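Glutathione uptake transporter (PDB 4UVM) probably moves peptides across the membrane as a proton-coupled symporter of the POT family within the major facilitator superfamily. Local coordinates at residues 244-249 with 263-268; 215-219 with 295-299; 329-335 with 401-405; 394-398 with 478-482. All coordinates share one frame; numbering follows the deposited sequence.

Contact 1. Residues 244-249 with 263-268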
loop_
_atom_site.group_PDB
_atom_site.type_symbol
_atom_site.label_atom_id
_atom_site.label_comp_id
_atom_site.label_asym_id
_atom_site.label_seq_id
_atom_site.Cartn_x
_atom_site.Cartn_y
_atom_site.Cartn_z
ATOM N N SER A 244 -1.985 12.857 22.323
ATOM C CA SER A 244 -0.780 12.505 21.577
ATOM C C SER A 244 -0.844 12.980 20.133
ATOM O O SER A 244 0.129 13.519 19.605
ATOM C CB SER A 244 -0.559 10.994 21.609
ATOM O OG SER A 244 -0.337 10.545 22.931
ATOM N N ALA A 245 -1.992 12.767 19.498
ATOM C CA ALA A 245 -2.201 13.213 18.128
ATOM C C ALA A 245 -1.991 14.717 18.031
ATOM O O ALA A 245 -1.397 15.210 17.072
ATOM C CB ALA A 245 -3.593 12.839 17.650
ATOM N N ALA A 246 -2.474 15.436 19.040
ATOM C CA ALA A 246 -2.331 16.886 19.085
ATOM C C ALA A 246 -0.864 17.280 19.200
ATOM O O ALA A 246 -0.442 18.294 18.650
ATOM C CB ALA A 246 -3.132 17.464 20.242
ATOM N N TYR A 247 -0.091 16.466 19.913
ATOM C CA TYR A 247 1.340 16.701 20.056
ATOM C C TYR A 247 2.068 16.436 18.745
ATOM O O TYR A 247 3.146 16.979 18.502
ATOM C CB TYR A 247 1.926 15.825 21.165
ATOM C CG TYR A 247 3.411 16.028 21.384
ATOM C CD1 TYR A 247 3.925 17.288 21.662
ATOM C CD2 TYR A 247 4.296 14.958 21.332
ATOM C CE1 TYR A 247 5.280 17.478 21.869
ATOM C CE2 TYR A 247 5.652 15.136 21.541
ATOM C CZ TYR A 247 6.140 16.400 21.809
ATOM O OH TYR A 247 7.489 16.591 22.018
ATOM N N ALA A 248 1.479 15.589 17.906
ATOM C CA ALA A 248 2.045 15.298 16.594
ATOM C C ALA A 248 1.596 16.342 15.580
ATOM O O ALA A 248 2.365 16.755 14.710
ATOM C CB ALA A 248 1.647 13.905 16.135
ATOM N N LEU A 249 0.343 16.770 15.706
ATOM C CA LEU A 249 -0.222 17.779 14.819
ATOM C C LEU A 249 0.437 19.143 15.015
ATOM O O LEU A 249 0.616 19.894 14.057
ATOM C CB LEU A 249 -1.730 17.890 15.039
ATOM C CG LEU A 249 -2.598 17.900 13.780
ATOM C CD1 LEU A 249 -2.337 16.659 12.940
ATOM C CD2 LEU A 249 -4.069 17.993 14.157
ATOM N N CYS A 263 0.675 10.470 11.621
ATOM C CA CYS A 263 1.073 10.216 13.003
ATOM C C CYS A 263 -0.125 10.360 13.928
ATOM O O CYS A 263 -0.352 9.522 14.802
ATOM C CB CYS A 263 2.186 11.170 13.439
ATOM S SG CYS A 263 3.791 10.834 12.692
ATOM N N ALA A 264 -0.890 11.426 13.722
ATOM C CA ALA A 264 -2.104 11.655 14.489
ATOM C C ALA A 264 -3.076 10.503 14.280
ATOM O O ALA A 264 -3.591 9.934 15.240
ATOM C CB ALA A 264 -2.744 12.972 14.092
ATOM N N MET A 265 -3.303 10.157 13.018
ATOM C CA MET A 265 -4.225 9.088 12.665
ATOM C C MET A 265 -3.822 7.761 13.300
ATOM O O MET A 265 -4.667 7.030 13.819
ATOM C CB MET A 265 -4.301 8.936 11.148
ATOM C CG MET A 265 -5.317 7.912 10.684
ATOM S SD MET A 265 -5.023 7.366 8.994
ATOM C CE MET A 265 -3.550 6.375 9.210
ATOM N N VAL A 266 -2.529 7.458 13.259
ATOM C CA VAL A 266 -2.012 6.212 13.818
ATOM C C VAL A 266 -2.167 6.174 15.335
ATOM O O VAL A 266 -2.662 5.193 15.892
ATOM C CB VAL A 266 -0.529 6.003 13.451
ATOM C CG1 VAL A 266 0.091 4.916 14.320
ATOM C CG2 VAL A 266 -0.396 5.656 11.977
ATOM N N LEU A 267 -1.747 7.248 15.996
ATOM C CA LEU A 267 -1.852 7.342 17.448
ATOM C C LEU A 267 -3.299 7.230 17.909
ATOM O O LEU A 267 -3.593 6.543 18.887
ATOM C CB LEU A 267 -1.253 8.656 17.947
ATOM C CG LEU A 267 0.258 8.813 17.804
ATOM C CD1 LEU A 267 0.668 10.224 18.179
ATOM C CD2 LEU A 267 0.983 7.788 18.657
ATOM N N VAL A 268 -4.198 7.908 17.203
ATOM C CA VAL A 268 -5.612 7.882 17.554
ATOM C C VAL A 268 -6.161 6.468 17.443
ATOM O O VAL A 268 -6.645 5.912 18.427
ATOM C CB VAL A 268 -6.443 8.833 16.670
ATOM C CG1 VAL A 268 -7.922 8.511 16.784
ATOM C CG2 VAL A 268 -6.185 10.280 17.070
#
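The methyls of A245 and A264 lie side by side, CB to CB at 3.7 Å, in the antiparallel hairpin of helices 233-250 and 257-278, which corresponds to the extra helix pair that bacterial POT transporters carry between their two six-helix bundles. The short axes run at 170° and come within 8.1 Å, a separation that the small residues on both sides make possible. A264 CB touches two groups of the opposing helix, A245 CB and L249 CD1, the leucine leaning back over the interface from its flank. A245 CB in turn also meets V268 CG2, the branch of that valine lying beside its backbone N. One turn along, A248 sets its methyl against C263 CB at 3.9 Å. S244 presents its CB and backbone to L267, while its OG bonds to I240 O in the preceding turn. Elsewhere, C263 touches L459 of helix 439-463, and V268 borders a bound monoacylglycerol, 78N. L267 reaches across: with CG beside the backbone N (chi1 -68°) and an extended chi2, it projects CD1 over the gap to lie 3.7 Å from S244 CB and 3.6 Å from S244 O.

Contact 2. Residues 215-219 with 295-299. With 78N ((2R)-2,3-dihydroxypropyl(7Z)-pentadec-7-enoate), chain E.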
loop_
_atom_site.group_PDB
_atom_site.type_symbol
_atom_site.label_atom_id
_atom_site.label_comp_id
_atom_site.label_asym_id
_atom_site.label_seq_id
_atom_site.Cartn_x
_atom_site.Cartn_y
_atom_site.Cartn_z
ATOM N N PHE A 215 -18.619 -2.610 13.312
ATOM C CA PHE A 215 -17.348 -2.497 14.021
ATOM C C PHE A 215 -17.270 -1.261 14.917
ATOM O O PHE A 215 -17.031 -1.371 16.119
ATOM C CB PHE A 215 -16.189 -2.477 13.021
ATOM C CG PHE A 215 -14.868 -2.137 13.639
ATOM C CD1 PHE A 215 -14.152 -3.094 14.338
ATOM C CD2 PHE A 215 -14.339 -0.862 13.526
ATOM C CE1 PHE A 215 -12.937 -2.787 14.914
ATOM C CE2 PHE A 215 -13.122 -0.547 14.100
ATOM C CZ PHE A 215 -12.420 -1.511 14.794
ATOM N N LEU A 216 -17.475 -0.091 14.323
ATOM C CA LEU A 216 -17.364 1.173 15.049
ATOM C C LEU A 216 -18.412 1.368 16.158
ATOM O O LEU A 216 -18.053 1.799 17.254
ATOM C CB LEU A 216 -17.421 2.345 14.066
ATOM C CG LEU A 216 -16.191 2.512 13.177
ATOM C CD1 LEU A 216 -16.377 3.681 12.226
ATOM C CD2 LEU A 216 -14.950 2.705 14.031
ATOM N N PRO A 217 -19.703 1.069 15.890
ATOM C CA PRO A 217 -20.673 1.204 16.987
ATOM C C PRO A 217 -20.346 0.351 18.215
ATOM O O PRO A 217 -20.627 0.774 19.335
ATOM C CB PRO A 217 -21.984 0.743 16.345
ATOM C CG PRO A 217 -21.818 1.074 14.912
ATOM C CD PRO A 217 -20.382 0.780 14.613
ATOM N N VAL A 218 -19.760 -0.824 18.006
ATOM C CA VAL A 218 -19.302 -1.656 19.114
ATOM C C VAL A 218 -18.124 -0.995 19.834
ATOM O O VAL A 218 -18.068 -0.982 21.065
ATOM C CB VAL A 218 -18.890 -3.062 18.633
ATOM C CG1 VAL A 218 -18.297 -3.869 19.775
ATOM C CG2 VAL A 218 -20.081 -3.784 18.031
ATOM N N ILE A 219 -17.189 -0.441 19.065
ATOM C CA ILE A 219 -16.053 0.280 19.637
ATOM C C ILE A 219 -16.531 1.459 20.482
ATOM O O ILE A 219 -16.016 1.703 21.576
ATOM C CB ILE A 219 -15.090 0.794 18.540
ATOM C CG1 ILE A 219 -14.432 -0.375 17.805
ATOM C CG2 ILE A 219 -14.016 1.692 19.139
ATOM C CD1 ILE A 219 -13.441 -1.146 18.644
ATOM N N VAL A 295 -15.771 -8.316 16.424
ATOM C CA VAL A 295 -14.871 -7.189 16.636
ATOM C C VAL A 295 -13.596 -7.657 17.331
ATOM O O VAL A 295 -12.502 -7.185 17.029
ATOM C CB VAL A 295 -15.544 -6.074 17.464
ATOM C CG1 VAL A 295 -14.533 -5.004 17.850
ATOM C CG2 VAL A 295 -16.692 -5.461 16.687
ATOM N N ARG A 296 -13.740 -8.602 18.253
ATOM C CA ARG A 296 -12.585 -9.196 18.914
ATOM C C ARG A 296 -11.690 -9.893 17.894
ATOM O O ARG A 296 -10.464 -9.825 17.985
ATOM C CB ARG A 296 -13.028 -10.181 20.001
ATOM C CG ARG A 296 -11.894 -10.991 20.617
ATOM C CD ARG A 296 -10.814 -10.092 21.199
ATOM N NE ARG A 296 -11.273 -9.362 22.377
ATOM C CZ ARG A 296 -10.512 -8.529 23.081
ATOM N NH1 ARG A 296 -9.253 -8.316 22.724
ATOM N NH2 ARG A 296 -11.012 -7.909 24.142
ATOM N N SER A 297 -12.309 -10.554 16.919
ATOM C CA SER A 297 -11.567 -11.236 15.864
ATOM C C SER A 297 -10.776 -10.241 15.021
ATOM O O SER A 297 -9.622 -10.487 14.674
ATOM C CB SER A 297 -12.514 -12.040 14.968
ATOM O OG SER A 297 -13.125 -13.097 15.685
ATOM N N VAL A 298 -11.409 -9.118 14.698
ATOM C CA VAL A 298 -10.776 -8.075 13.903
ATOM C C VAL A 298 -9.609 -7.445 14.657
ATOM O O VAL A 298 -8.530 -7.259 14.098
ATOM C CB VAL A 298 -11.791 -6.983 13.503
ATOM C CG1 VAL A 298 -11.082 -5.774 12.922
ATOM C CG2 VAL A 298 -12.789 -7.536 12.509
ATOM N N LEU A 299 -9.825 -7.131 15.932
ATOM C CA LEU A 299 -8.789 -6.506 16.752
ATOM C C LEU A 299 -7.513 -7.341 16.811
ATOM O O LEU A 299 -6.421 -6.802 16.970
ATOM C CB LEU A 299 -9.305 -6.253 18.168
ATOM C CG LEU A 299 -10.276 -5.084 18.335
ATOM C CD1 LEU A 299 -10.569 -4.842 19.806
ATOM C CD2 LEU A 299 -9.711 -3.835 17.691
HETATM O O22 78N E . -5.826 -9.478 22.086
HETATM C C19 78N E . -5.395 -8.723 21.012
HETATM C C18 78N E . -6.289 -7.622 20.563
HETATM O O20 78N E . -7.346 -7.541 21.438
HETATM C C17 78N E . -5.568 -6.311 20.551
HETATM O O16 78N E . -5.734 -5.498 19.438
HETATM C C8 78N E . -5.350 -4.174 19.482
HETATM O O15 78N E . -4.927 -3.703 20.530
HETATM C C7 78N E . -5.459 -3.312 18.245
HETATM C C6 78N E . -4.460 -2.203 18.038
HETATM C C5 78N E . -3.235 -2.487 17.204
HETATM C C4 78N E . -2.936 -1.564 16.052
HETATM C C3 78N E . -2.189 -0.292 16.349
HETATM C C2 78N E . -0.985 -0.399 17.259
HETATM C C1 78N E . 0.212 0.219 16.932
HETATM C C9 78N E . 0.352 1.019 15.657
HETATM C C10 78N E . 1.651 0.897 14.915
HETATM C C11 78N E . 2.876 0.587 15.722
HETATM C C12 78N E . 3.490 1.700 16.511
HETATM C C13 78N E . 4.540 1.348 17.509
HETATM C C15 78N E . 5.064 0.670 19.929
HETATM C C14 78N E . 4.092 0.718 18.794
#
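V295 stands at the centre of the apolar part of this contact and uses both methyls. CG2 faces V218 tip to tip, 3.8 Å from V218 CB, while CG1 meets the F215 ring at CE1 (4.0 Å) and the end of I219 at CD1. F215 holds CG anti to the backbone N (chi1 170°), which carries the ring from the flank of its helix over to the other one. There CE1 also lies 4.0 Å from V298 CG1, and L299 CD2 approaches the ring edge near its plane. One face of the ring is covered from within its own helix by I219 CG1, 3.8 Å above the plane and offset toward the rim.

The polar interactions belong to the lipid 78N on another side of helix 289-306. R296 bends at chi2 and chi3, bringing NH1 to the glycerol hydroxyl O20; the modelled separation is too short to interpret in detail. S277 OG bonds both to R296 NH1 and to this lipid, thus linking the two.

The short helix 215-224 lies across helix 289-306, the first of the C-terminal bundle, at -96° with axes 10.9 Å apart. I219 also packs on V272 and A276 of helix 257-278, V218 touches A283, and M438, just before helix 439-463, covers V295 and V298.

Contact 3. Residues 329-335 with 401-405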
loop_
_atom_site.group_PDB
_atom_site.type_symbol
_atom_site.label_atom_id
_atom_site.label_comp_id
_atom_site.label_asym_id
_atom_site.label_seq_id
_atom_site.Cartn_x
_atom_site.Cartn_y
_atom_site.Cartn_z
ATOM N N MET A 329 25.292 3.199 -10.613
ATOM C CA MET A 329 25.774 1.875 -10.981
ATOM C C MET A 329 26.095 1.838 -12.469
ATOM O O MET A 329 25.804 2.789 -13.193
ATOM C CB MET A 329 24.743 0.800 -10.629
ATOM C CG MET A 329 24.328 0.796 -9.167
ATOM S SD MET A 329 23.208 -0.558 -8.764
ATOM C CE MET A 329 24.340 -1.947 -8.763
ATOM N N VAL A 330 26.688 0.738 -12.921
ATOM C CA VAL A 330 27.110 0.634 -14.311
ATOM C C VAL A 330 25.988 0.088 -15.186
ATOM O O VAL A 330 25.676 -1.100 -15.149
ATOM C CB VAL A 330 28.358 -0.257 -14.457
ATOM C CG1 VAL A 330 28.801 -0.321 -15.912
ATOM C CG2 VAL A 330 29.487 0.262 -13.576
ATOM N N LYS A 331 25.390 0.969 -15.979
ATOM C CA LYS A 331 24.291 0.591 -16.857
ATOM C C LYS A 331 24.644 0.844 -18.322
ATOM O O LYS A 331 25.474 1.701 -18.625
ATOM C CB LYS A 331 23.026 1.362 -16.476
ATOM C CG LYS A 331 23.101 2.844 -16.767
ATOM C CD LYS A 331 21.839 3.558 -16.339
ATOM C CE LYS A 331 21.789 4.964 -16.909
ATOM N NZ LYS A 331 21.791 4.943 -18.401
ATOM N N PRO A 332 24.020 0.086 -19.237
ATOM C CA PRO A 332 24.212 0.277 -20.678
ATOM C C PRO A 332 23.797 1.658 -21.181
ATOM O O PRO A 332 23.320 2.498 -20.416
ATOM C CB PRO A 332 23.314 -0.801 -21.290
ATOM C CG PRO A 332 23.260 -1.861 -20.263
ATOM C CD PRO A 332 23.251 -1.136 -18.947
ATOM N N GLN A 333 23.983 1.881 -22.476
ATOM C CA GLN A 333 23.621 3.144 -23.103
ATOM C C GLN A 333 22.108 3.300 -23.197
ATOM O O GLN A 333 21.553 4.324 -22.796
ATOM C CB GLN A 333 24.240 3.247 -24.497
ATOM C CG GLN A 333 23.864 4.514 -25.243
ATOM C CD GLN A 333 23.779 4.304 -26.740
ATOM O OE1 GLN A 333 23.458 3.210 -27.208
ATOM N NE2 GLN A 333 24.065 5.353 -27.501
ATOM N N TRP A 334 21.448 2.278 -23.734
ATOM C CA TRP A 334 20.008 2.329 -23.969
ATOM C C TRP A 334 19.212 2.254 -22.672
ATOM O O TRP A 334 18.056 2.666 -22.618
ATOM C CB TRP A 334 19.575 1.189 -24.898
ATOM C CG TRP A 334 19.503 -0.151 -24.215
ATOM C CD1 TRP A 334 18.427 -0.684 -23.555
ATOM C CD2 TRP A 334 20.547 -1.130 -24.126
ATOM N NE1 TRP A 334 18.741 -1.927 -23.061
ATOM C CE2 TRP A 334 20.036 -2.224 -23.399
ATOM C CE3 TRP A 334 21.865 -1.184 -24.593
ATOM C CZ2 TRP A 334 20.796 -3.361 -23.125
ATOM C CZ3 TRP A 334 22.618 -2.315 -24.321
ATOM C CH2 TRP A 334 22.082 -3.387 -23.593
ATOM N N PHE A 335 19.840 1.721 -21.629
ATOM C CA PHE A 335 19.124 1.371 -20.411
ATOM C C PHE A 335 18.948 2.540 -19.442
ATOM O O PHE A 335 19.870 3.325 -19.216
ATOM C CB PHE A 335 19.836 0.218 -19.702
ATOM C CG PHE A 335 18.975 -0.496 -18.704
ATOM C CD1 PHE A 335 18.032 -1.418 -19.122
ATOM C CD2 PHE A 335 19.108 -0.244 -17.348
ATOM C CE1 PHE A 335 17.235 -2.079 -18.208
ATOM C CE2 PHE A 335 18.315 -0.902 -16.428
ATOM C CZ PHE A 335 17.377 -1.822 -16.861
ATOM N N SER A 401 33.039 -0.329 -8.305
ATOM C CA SER A 401 31.889 -0.164 -9.188
ATOM C C SER A 401 31.257 -1.492 -9.593
ATOM O O SER A 401 31.928 -2.380 -10.123
ATOM C CB SER A 401 32.290 0.624 -10.438
ATOM O OG SER A 401 32.637 1.961 -10.108
ATOM N N ALA A 402 29.958 -1.614 -9.336
ATOM C CA ALA A 402 29.191 -2.795 -9.718
ATOM C C ALA A 402 28.084 -2.405 -10.690
ATOM O O ALA A 402 27.503 -1.322 -10.584
ATOM C CB ALA A 402 28.614 -3.481 -8.488
ATOM N N LEU A 403 27.808 -3.286 -11.647
ATOM C CA LEU A 403 26.842 -2.986 -12.695
ATOM C C LEU A 403 25.430 -3.112 -12.146
ATOM O O LEU A 403 25.206 -3.823 -11.169
ATOM C CB LEU A 403 27.037 -3.909 -13.906
ATOM C CG LEU A 403 26.479 -5.338 -13.870
ATOM C CD1 LEU A 403 26.409 -5.866 -15.284
ATOM C CD2 LEU A 403 27.322 -6.254 -12.996
ATOM N N SER A 404 24.482 -2.411 -12.762
ATOM C CA SER A 404 23.111 -2.394 -12.262
ATOM C C SER A 404 22.312 -3.592 -12.764
ATOM O O SER A 404 21.724 -4.337 -11.975
ATOM C CB SER A 404 22.399 -1.092 -12.661
ATOM O OG SER A 404 21.828 -1.180 -13.958
ATOM N N ILE A 405 22.316 -3.774 -14.080
ATOM C CA ILE A 405 21.417 -4.713 -14.745
ATOM C C ILE A 405 21.527 -6.159 -14.247
ATOM O O ILE A 405 20.520 -6.855 -14.145
ATOM C CB ILE A 405 21.633 -4.681 -16.282
ATOM C CG1 ILE A 405 20.691 -5.664 -16.975
ATOM C CG2 ILE A 405 23.090 -4.957 -16.639
ATOM C CD1 ILE A 405 20.265 -5.232 -18.354
#
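M329 leans over the backbone of A402 to S404 along its whole length. Its CB starts between A402 O at 3.5 Å and S404 CB at 3.6 Å. CG, set beside the backbone N (chi1 -56°), stands farther from A402 O, and SD passes over S404, 4.0 Å from its CA. A bend at chi3 (74°) then turns the terminal CE back toward the carbonyls of L403 and A402. W407 and M397 pack against the same methionine from outside the two segments.

Next to it, V330 pairs with L403 in a single isolated beta bridge of the parallel pattern, in a fold that is otherwise helical. V330 N donates to A402 O at 3.2 Å, and S404 N donates to V330 O at 3.0 Å, so one residue is gripped through both its backbone groups. The bridge ties the loop after helix 321-326 to the connection between helices 372-396 and 409-422 of the C-terminal bundle. At the bridge itself, the CB atoms of V330 and L403 lie 3.9 Å apart.

Beyond it, the loop curls back on itself. K331 NZ donates to F335 O at 2.6 Å, almost in line with the C=O, and P332 CB sits over one face of the W334 indole. P332 CD faces I405 CG2, and F335 CE1 lies 4.4 Å from I405 CD1.

Contact 4. Residues 394-398 with 478-482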
loop_
_atom_site.group_PDB
_atom_site.type_symbol
_atom_site.label_atom_id
_atom_site.label_comp_id
_atom_site.label_asym_id
_atom_site.label_seq_id
_atom_site.Cartn_x
_atom_site.Cartn_y
_atom_site.Cartn_z
ATOM N N GLN A 394 25.446 -1.135 -1.414
ATOM C CA GLN A 394 25.743 0.265 -1.141
ATOM C C GLN A 394 27.109 0.407 -0.478
ATOM O O GLN A 394 27.876 1.308 -0.811
ATOM C CB GLN A 394 24.658 0.880 -0.257
ATOM C CG GLN A 394 24.731 2.389 -0.153
ATOM C CD GLN A 394 24.526 3.071 -1.488
ATOM O OE1 GLN A 394 23.850 2.542 -2.368
ATOM N NE2 GLN A 394 25.118 4.249 -1.648
ATOM N N LEU A 395 27.403 -0.487 0.461
ATOM C CA LEU A 395 28.714 -0.540 1.098
ATOM C C LEU A 395 29.795 -0.891 0.088
ATOM O O LEU A 395 30.835 -0.236 0.009
ATOM C CB LEU A 395 28.725 -1.564 2.235
ATOM C CG LEU A 395 27.977 -1.209 3.516
ATOM C CD1 LEU A 395 28.297 -2.217 4.608
ATOM C CD2 LEU A 395 28.332 0.199 3.957
ATOM N N MET A 396 29.531 -1.941 -0.681
ATOM C CA MET A 396 30.483 -2.447 -1.654
ATOM C C MET A 396 30.745 -1.437 -2.767
ATOM O O MET A 396 31.848 -1.376 -3.310
ATOM C CB MET A 396 29.975 -3.766 -2.235
ATOM C CG MET A 396 30.888 -4.384 -3.262
ATOM S SD MET A 396 30.325 -6.020 -3.753
ATOM C CE MET A 396 30.404 -6.881 -2.183
ATOM N N MET A 397 29.744 -0.626 -3.094
ATOM C CA MET A 397 29.912 0.342 -4.172
ATOM C C MET A 397 30.215 1.744 -3.638
ATOM O O MET A 397 30.295 2.701 -4.405
ATOM C CB MET A 397 28.677 0.358 -5.081
ATOM C CG MET A 397 27.562 1.300 -4.665
ATOM S SD MET A 397 26.263 1.349 -5.919
ATOM C CE MET A 397 25.539 2.949 -5.579
ATOM N N ASP A 398 30.403 1.866 -2.328
ATOM C CA ASP A 398 30.925 3.113 -1.774
ATOM C C ASP A 398 32.375 3.270 -2.226
ATOM O O ASP A 398 32.874 4.383 -2.389
ATOM C CB ASP A 398 30.816 3.142 -0.247
ATOM C CG ASP A 398 29.432 3.557 0.232
ATOM O OD1 ASP A 398 28.738 4.287 -0.508
ATOM O OD2 ASP A 398 29.033 3.153 1.346
ATOM N N MET A 478 29.713 4.832 8.563
ATOM C CA MET A 478 28.982 4.293 7.427
ATOM C C MET A 478 28.259 5.405 6.689
ATOM O O MET A 478 27.852 6.397 7.298
ATOM C CB MET A 478 27.980 3.232 7.887
ATOM C CG MET A 478 27.944 1.998 7.012
ATOM S SD MET A 478 26.545 0.925 7.391
ATOM C CE MET A 478 26.547 0.979 9.183
ATOM N N SER A 479 28.105 5.239 5.379
ATOM C CA SER A 479 27.361 6.203 4.583
ATOM C C SER A 479 25.896 6.190 4.998
ATOM O O SER A 479 25.272 5.128 5.065
ATOM C CB SER A 479 27.505 5.906 3.087
ATOM O OG SER A 479 27.101 4.586 2.777
ATOM N N VAL A 480 25.366 7.377 5.289
ATOM C CA VAL A 480 23.983 7.547 5.738
ATOM C C VAL A 480 23.001 6.781 4.855
ATOM O O VAL A 480 22.053 6.170 5.345
ATOM C CB VAL A 480 23.585 9.039 5.760
ATOM C CG1 VAL A 480 22.144 9.209 6.211
ATOM C CG2 VAL A 480 24.527 9.825 6.661
ATOM N N THR A 481 23.253 6.816 3.552
ATOM C CA THR A 481 22.468 6.074 2.576
ATOM C C THR A 481 22.427 4.579 2.901
ATOM O O THR A 481 21.358 3.965 2.900
ATOM C CB THR A 481 23.030 6.286 1.157
ATOM O OG1 THR A 481 22.795 7.641 0.754
ATOM C CG2 THR A 481 22.377 5.347 0.160
ATOM N N ALA A 482 23.588 4.004 3.200
ATOM C CA ALA A 482 23.670 2.578 3.509
ATOM C C ALA A 482 23.119 2.267 4.898
ATOM O O ALA A 482 22.512 1.216 5.110
ATOM C CB ALA A 482 25.106 2.091 3.394
#
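The amide of Q394 carries the T481 methyl on one face: CG2 sits over the plane, 3.5 Å from CD and equally close to NE2. The side chains cross at about a right angle, and because T481 CG2 is anti to its backbone N, the methyl rather than the hydroxyl points at the glutamine. Oxygen OE1 of the amide has a partner elsewhere, accepting a bond from Q325 NE2. The second flat group, the D398 carboxylate, is met by S479 OG, which donates to OD2 at 2.8 Å on the syn side, 22° out of the carboxylate plane. S479 holds the N-cap position of helix 480-506, while D398 lies just past the end of helix 372-396. The bond therefore joins the end of one helix to the start of another.

Beside these groups the contact is apolar. A482 CB nestles against Q394 CG at 3.6 Å and against L395 CD2 at 3.8 Å. The same leucine methyl meets M478 CG at 3.6 Å.

Both helices belong to the C-terminal bundle, and they touch here at their extracytoplasmic ends. Deeper along helix 480-506, M485 packs on Q394, F486 on both L395 and M478, and F483 on M478.

How the contacts relate
From the N terminus, residues 215-219 open contact 2, which closes only at 295-299; contact 1 is nested within that loop as the short hairpin closing between 244-249 and 263-268. Contact 1 holds helices 233-250 and 257-278 together, and contact 2 ties helix 215-224 to helix 289-306, the start of the C-terminal bundle; their nearest atoms stay about 9 Å apart. Further on, contacts 3 and 4 cross: 329-335 opens, then 394-398, before 401-405 closes contact 3 and 478-482 closes contact 4. These two touch directly, M329 CG lying 3.8 Å from M397 SD, and lie across the chain's centre from contact 2, about 51 and 45 Å away between centres.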